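Local structure of endoglucanase, family GH5 (Zobellia galactanivorans, 6GL2) at residues D86-I91 against N136-Y141; V222-H227 against D267-V272. The protein is a glycoside hydrolase of family 5, probably cutting beta-linked glucans such as mixed-linked glucan and other hemicelluloses. All coordinates share one frame; numbering follows the deposited sequence.

Contact 1 of 2, residues D86-I91 against N136-Y141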
loop_
_atom_site.group_PDB
_atom_site.type_symbol
_atom_site.label_atom_id
_atom_site.label_comp_id
_atom_site.label_asym_id
_atom_site.label_seq_id
_atom_site.Cartn_x
_atom_site.Cartn_y
_atom_site.Cartn_z
ATOM N N ASP A 86 5.638 11.317 15.557
ATOM C CA ASP A 86 6.647 12.268 15.113
ATOM C C ASP A 86 7.510 11.635 14.002
ATOM O O ASP A 86 7.869 12.332 13.036
ATOM C CB ASP A 86 7.533 12.729 16.263
ATOM C CG ASP A 86 6.846 13.665 17.235
ATOM O OD1 ASP A 86 5.785 14.177 17.052
ATOM O OD2 ASP A 86 7.475 13.768 18.374
ATOM N N LYS A 87 7.961 10.415 14.236
ATOM C CA LYS A 87 8.768 9.715 13.233
ATOM C C LYS A 87 8.062 9.525 11.895
ATOM O O LYS A 87 8.683 9.690 10.848
ATOM C CB LYS A 87 9.291 8.403 13.758
ATOM C CG LYS A 87 10.266 8.546 14.921
ATOM C CD LYS A 87 10.617 7.191 15.499
ATOM C CE LYS A 87 12.061 7.185 15.944
ATOM N NZ LYS A 87 12.630 5.816 16.226
ATOM N N VAL A 88 6.825 9.095 11.964
ATOM C CA VAL A 88 6.055 8.943 10.767
ATOM C C VAL A 88 5.988 10.278 10.028
ATOM O O VAL A 88 6.145 10.369 8.802
ATOM C CB VAL A 88 4.664 8.353 11.048
ATOM C CG1 VAL A 88 3.814 8.363 9.762
ATOM C CG2 VAL A 88 4.758 7.003 11.729
ATOM N N GLU A 89 5.635 11.330 10.800
ATOM C CA GLU A 89 5.487 12.647 10.182
ATOM C C GLU A 89 6.790 13.136 9.536
ATOM O O GLU A 89 6.741 13.758 8.492
ATOM C CB GLU A 89 4.928 13.588 11.250
ATOM C CG GLU A 89 4.680 14.991 10.746
ATOM C CD GLU A 89 3.822 15.869 11.686
ATOM O OE1 GLU A 89 3.908 15.623 12.881
ATOM O OE2 GLU A 89 3.303 16.930 11.187
ATOM N N ALA A 90 7.882 12.912 10.219
ATOM C CA ALA A 90 9.119 13.343 9.655
ATOM C C ALA A 90 9.390 12.721 8.281
ATOM O O ALA A 90 9.831 13.422 7.370
ATOM C CB ALA A 90 10.247 13.023 10.601
ATOM N N ILE A 91 9.186 11.404 8.161
ATOM C CA ILE A 91 9.426 10.751 6.883
ATOM C C ILE A 91 8.457 11.211 5.834
ATOM O O ILE A 91 8.765 11.471 4.684
ATOM C CB ILE A 91 9.451 9.223 7.026
ATOM C CG1 ILE A 91 10.481 8.759 7.998
ATOM C CG2 ILE A 91 9.545 8.528 5.660
ATOM C CD1 ILE A 91 10.350 7.331 8.455
ATOM N N ASN A 136 -6.053 12.891 13.022
ATOM C CA ASN A 136 -5.904 14.209 13.643
ATOM C C ASN A 136 -4.461 14.692 13.599
ATOM O O ASN A 136 -4.260 15.878 13.368
ATOM C CB ASN A 136 -6.495 14.206 15.071
ATOM C CG ASN A 136 -8.031 14.379 15.068
ATOM O OD1 ASN A 136 -8.515 15.072 14.166
ATOM N ND2 ASN A 136 -8.727 13.858 16.031
ATOM N N ARG A 137 -3.464 13.790 13.672
ATOM C CA ARG A 137 -2.116 14.256 13.558
ATOM C C ARG A 137 -1.881 14.922 12.228
ATOM O O ARG A 137 -1.163 15.920 12.153
ATOM C CB ARG A 137 -1.111 13.104 13.780
ATOM C CG ARG A 137 0.284 13.511 13.443
ATOM C CD ARG A 137 0.865 14.572 14.313
ATOM N NE ARG A 137 1.261 14.139 15.644
ATOM C CZ ARG A 137 2.480 14.055 16.114
ATOM N NH1 ARG A 137 3.533 14.129 15.343
ATOM N NH2 ARG A 137 2.665 13.710 17.394
ATOM N N PHE A 138 -2.436 14.325 11.160
ATOM C CA PHE A 138 -2.179 14.739 9.829
ATOM C C PHE A 138 -3.212 15.638 9.155
ATOM O O PHE A 138 -3.238 15.854 7.961
ATOM C CB PHE A 138 -1.900 13.508 8.960
ATOM C CG PHE A 138 -0.601 12.785 9.342
ATOM C CD1 PHE A 138 0.605 13.332 8.931
ATOM C CD2 PHE A 138 -0.580 11.672 10.127
ATOM C CE1 PHE A 138 1.801 12.764 9.312
ATOM C CE2 PHE A 138 0.647 11.099 10.544
ATOM C CZ PHE A 138 1.827 11.658 10.099
ATOM N N LYS A 139 -4.150 16.110 9.954
ATOM C CA LYS A 139 -5.348 16.789 9.445
ATOM C C LYS A 139 -5.130 18.001 8.631
ATOM O O LYS A 139 -5.817 18.196 7.627
ATOM C CB LYS A 139 -6.275 17.147 10.595
ATOM C CG LYS A 139 -7.646 17.720 10.182
ATOM C CD LYS A 139 -8.793 17.343 11.174
ATOM C CE LYS A 139 -8.584 17.895 12.550
ATOM N NZ LYS A 139 -9.680 17.592 13.507
ATOM N N THR A 140 -4.071 18.741 8.877
ATOM C CA THR A 140 -3.859 19.998 8.135
ATOM C C THR A 140 -3.088 19.794 6.877
ATOM O O THR A 140 -2.886 20.729 6.079
ATOM C CB THR A 140 -3.179 21.048 8.958
ATOM O OG1 THR A 140 -1.821 20.673 9.275
ATOM C CG2 THR A 140 -4.042 21.425 10.185
ATOM N N TYR A 141 -2.571 18.586 6.597
ATOM C CA TYR A 141 -1.823 18.328 5.367
ATOM C C TYR A 141 -2.764 18.386 4.163
ATOM O O TYR A 141 -3.904 18.027 4.259
ATOM C CB TYR A 141 -1.082 16.947 5.453
ATOM C CG TYR A 141 0.091 17.004 6.342
ATOM C CD1 TYR A 141 0.033 17.003 7.648
ATOM C CD2 TYR A 141 1.331 17.115 5.784
ATOM C CE1 TYR A 141 1.180 17.127 8.456
ATOM C CE2 TYR A 141 2.468 17.238 6.565
ATOM C CZ TYR A 141 2.390 17.196 7.912
ATOM O OH TYR A 141 3.500 17.342 8.716
HETATM O O HOH W 1 1.166 18.397 11.828
#
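Glu89, on helix 82-96, reaches two partners with the two oxygens of one carboxylate: Arg137, on the last turn of helix 117-137, and Tyr141, at the close of the type I turn Phe138-Tyr141. Its CG stands anti to the backbone N (chi1 -178°) and the chain runs on extended, which carries the carboxylate across the gap between the two elements. Arg137 NH1 donates to Glu89 OE1 over 2.9 Å, nearly along the C-O axis of the acceptor and tilted from the guanidinium plane; the bend at N-H is marked (139°). The same Arg137 NH1 also meets Asp86 OD1 at 2.8 Å, using that oxygen's anti lone pair, while Arg137 NH2 approaches Asp86 OD1 at 3.2 Å from above the carboxylate plane. One guanidinium end therefore grips a single oxygen of Asp86 and, through NH1, Glu89 one helical turn later. Glu89 OE2 lies at the edge of the Tyr141 ring, close to its plane, 2.5 Å from Tyr141 OH; Asn93 OD1 is a second partner of this hydroxyl. A water donates to Glu89 OE2 at 2.7 Å and reaches weakly to Arg137 O.

Beneath the charges, Phe138 CE1 packs 3.8 Å from Glu89 CB, and Phe138 CZ 3.9 Å from Val88 CG1. The ring continues inward onto Ile104, Leu145 and Phe147 of the barrel strands. With an alanine in place of Arg137, Asp86 and Glu89 would probably be left as neighbouring carboxylates without their shared cation. The salt-bridge network thus ties helix 82-96 to the end of helix 117-137, with the turn after it, on the partly buried outer side of the TIM barrel, over an apolar layer, and the arginine probably offsets the repulsion between two acids on one helix face.

Contact 2 of 2, residues V222-H227 against D267-V272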
loop_
_atom_site.group_PDB
_atom_site.type_symbol
_atom_site.label_atom_id
_atom_site.label_comp_id
_atom_site.label_asym_id
_atom_site.label_seq_id
_atom_site.Cartn_x
_atom_site.Cartn_y
_atom_site.Cartn_z
ATOM N N VAL A 222 -12.689 7.668 -2.208
ATOM C CA VAL A 222 -12.057 6.395 -1.974
ATOM C C VAL A 222 -11.509 5.832 -3.215
ATOM O O VAL A 222 -12.175 5.811 -4.300
ATOM C CB VAL A 222 -12.990 5.407 -1.297
ATOM C CG1 VAL A 222 -12.385 3.966 -1.389
ATOM C CG2 VAL A 222 -13.138 5.822 0.197
ATOM N N ILE A 223 -10.234 5.444 -3.226
ATOM C CA ILE A 223 -9.465 4.711 -4.233
ATOM C C ILE A 223 -9.314 3.255 -3.831
ATOM O O ILE A 223 -9.147 2.956 -2.648
ATOM C CB ILE A 223 -8.063 5.374 -4.390
ATOM C CG1 ILE A 223 -8.153 6.848 -4.777
ATOM C CG2 ILE A 223 -7.105 4.600 -5.242
ATOM C CD1 ILE A 223 -6.829 7.621 -4.544
ATOM N N VAL A 224 -9.385 2.325 -4.806
ATOM C CA VAL A 224 -9.216 0.933 -4.487
ATOM C C VAL A 224 -7.733 0.627 -4.393
ATOM O O VAL A 224 -6.893 1.068 -5.131
ATOM C CB VAL A 224 -9.804 0.098 -5.633
ATOM C CG1 VAL A 224 -9.548 -1.392 -5.437
ATOM C CG2 VAL A 224 -11.320 0.407 -5.773
ATOM N N SER A 225 -7.385 -0.150 -3.366
ATOM C CA SER A 225 -6.040 -0.721 -3.145
ATOM C C SER A 225 -6.032 -2.231 -3.358
ATOM O O SER A 225 -6.798 -2.954 -2.680
ATOM C CB SER A 225 -5.570 -0.430 -1.678
ATOM O OG SER A 225 -4.334 -1.055 -1.479
ATOM N N VAL A 226 -5.200 -2.725 -4.246
ATOM C CA VAL A 226 -4.932 -4.145 -4.414
ATOM C C VAL A 226 -3.446 -4.312 -4.538
ATOM O O VAL A 226 -2.712 -3.347 -4.875
ATOM C CB VAL A 226 -5.662 -4.793 -5.620
ATOM C CG1 VAL A 226 -7.165 -4.831 -5.336
ATOM C CG2 VAL A 226 -5.322 -4.076 -6.897
ATOM N N HIS A 227 -2.972 -5.490 -4.209
ATOM C CA HIS A 227 -1.608 -5.891 -4.388
ATOM C C HIS A 227 -1.621 -7.106 -5.300
ATOM O O HIS A 227 -2.414 -8.037 -5.073
ATOM C CB HIS A 227 -0.976 -6.262 -3.058
ATOM C CG HIS A 227 -0.982 -5.137 -2.017
ATOM N ND1 HIS A 227 -0.605 -5.335 -0.742
ATOM C CD2 HIS A 227 -1.273 -3.843 -2.167
ATOM C CE1 HIS A 227 -0.729 -4.132 -0.090
ATOM N NE2 HIS A 227 -1.081 -3.238 -0.930
ATOM N N ASP A 267 -17.139 -0.336 -11.663
ATOM C CA ASP A 267 -17.373 0.377 -10.392
ATOM C C ASP A 267 -17.067 1.884 -10.485
ATOM O O ASP A 267 -17.340 2.628 -9.521
ATOM C CB ASP A 267 -16.522 -0.213 -9.264
ATOM C CG ASP A 267 -16.888 -1.691 -8.815
ATOM O OD1 ASP A 267 -17.930 -2.238 -9.157
ATOM O OD2 ASP A 267 -16.090 -2.286 -8.041
ATOM N N ASN A 268 -16.511 2.365 -11.588
ATOM C CA ASN A 268 -16.036 3.739 -11.735
ATOM C C ASN A 268 -15.127 4.226 -10.605
ATOM O O ASN A 268 -15.396 5.264 -9.983
ATOM C CB ASN A 268 -17.241 4.708 -11.916
ATOM C CG ASN A 268 -16.780 6.115 -12.321
ATOM O OD1 ASN A 268 -17.478 7.121 -12.039
ATOM N ND2 ASN A 268 -15.583 6.225 -12.927
ATOM N N ARG A 269 -14.168 3.336 -10.310
ATOM C CA ARG A 269 -13.183 3.618 -9.266
ATOM C C ARG A 269 -11.795 3.607 -9.841
ATOM O O ARG A 269 -11.468 2.826 -10.716
ATOM C CB ARG A 269 -13.251 2.594 -8.192
ATOM C CG ARG A 269 -14.508 2.556 -7.403
ATOM C CD ARG A 269 -14.523 3.664 -6.369
ATOM N NE ARG A 269 -15.819 3.865 -5.752
ATOM C CZ ARG A 269 -16.099 4.881 -4.969
ATOM N NH1 ARG A 269 -15.141 5.712 -4.541
ATOM N NH2 ARG A 269 -17.333 5.002 -4.517
ATOM N N ALA A 270 -10.877 4.357 -9.227
ATOM C CA ALA A 270 -9.468 4.317 -9.592
ATOM C C ALA A 270 -8.758 3.293 -8.673
ATOM O O ALA A 270 -9.277 2.985 -7.623
ATOM C CB ALA A 270 -8.863 5.729 -9.381
ATOM N N VAL A 271 -7.665 2.773 -9.187
ATOM C CA VAL A 271 -6.905 1.717 -8.560
ATOM C C VAL A 271 -5.460 2.113 -8.400
ATOM O O VAL A 271 -4.756 2.509 -9.328
ATOM C CB VAL A 271 -7.005 0.414 -9.366
ATOM C CG1 VAL A 271 -6.285 -0.750 -8.647
ATOM C CG2 VAL A 271 -8.515 0.041 -9.560
ATOM N N VAL A 272 -4.963 1.821 -7.157
ATOM C CA VAL A 272 -3.470 1.880 -6.858
ATOM C C VAL A 272 -3.008 0.474 -6.538
ATOM O O VAL A 272 -3.563 -0.179 -5.658
ATOM C CB VAL A 272 -3.236 2.846 -5.713
ATOM C CG1 VAL A 272 -1.760 2.776 -5.321
ATOM C CG2 VAL A 272 -3.541 4.262 -6.076
HETATM O O HOH W 2 -11.925 5.884 -7.024
#
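Val224 is held between Ala270 and Val272 by the backbone ladder of two neighbouring parallel strands, 222-227 and 271-276. Val224 N donates to Ala270 O over 2.9 Å at 161°, and Val224 O accepts from Val272 N over 2.9 Å in an almost straight bond (176°). A third rung, Val226 N to Val272 O, is weak at 3.3 Å. CA-H...O contacts, from Val271 CA to Val224 O and from Ser225 CA to Val272 O, accompany these rungs.

Where the strands diverge at Val222, side chain and solvent take over from the ladder. Arg269 NH1 meets Val222 O at 3.0 Å, the oxygen lying near the guanidinium plane, and the same NH1 also donates to Asp219 O. A water donates to the same Val222 O at 2.7 Å and accepts from Ala270 N, bridging the two segments.

The apolar contacts fall on two faces. Val224 and Val271 lie on the face covered by Phe263 of helix 246-266, where Val226 CG2 also comes 3.9 Å from Val271 CG1. Val272 points to the other face with Ser225, and Val272 CG2 lies 3.7 Å from Ile223 CG2; both Ser225 and Val272 touch Met197 of strand 196-199.

This is a beta-alpha-beta crossover: strand 222-227 passes through helix 246-266 to strand 271-276, the sixth and seventh strands of the barrel. Buried polar backbone atoms are paired along the ladder, while Val224, Val226 and Val271 pack against helix 246-266.

Both contacts belong to one TIM barrel, but at different depths: contact 2 is buried, with eight of its nine touching residues inside, and joins two barrel strands, whereas contact 1 is partly buried and joins helix 82-96 to the end of 117-137 and the turn that follows. They share no element, and their centres lie 24 Å apart, with nearest atoms about 14 Å from each other. In 222-227 with 267-272, backbone pairing carries the contact and one arginine serves main-chain carbonyls; in 86-91 with 136-141, charged side chains carry it and the arginine serves carboxylates. Each includes a bridging water, weakly held on one side in contact 1, and neither lies near the annotated magnesium site.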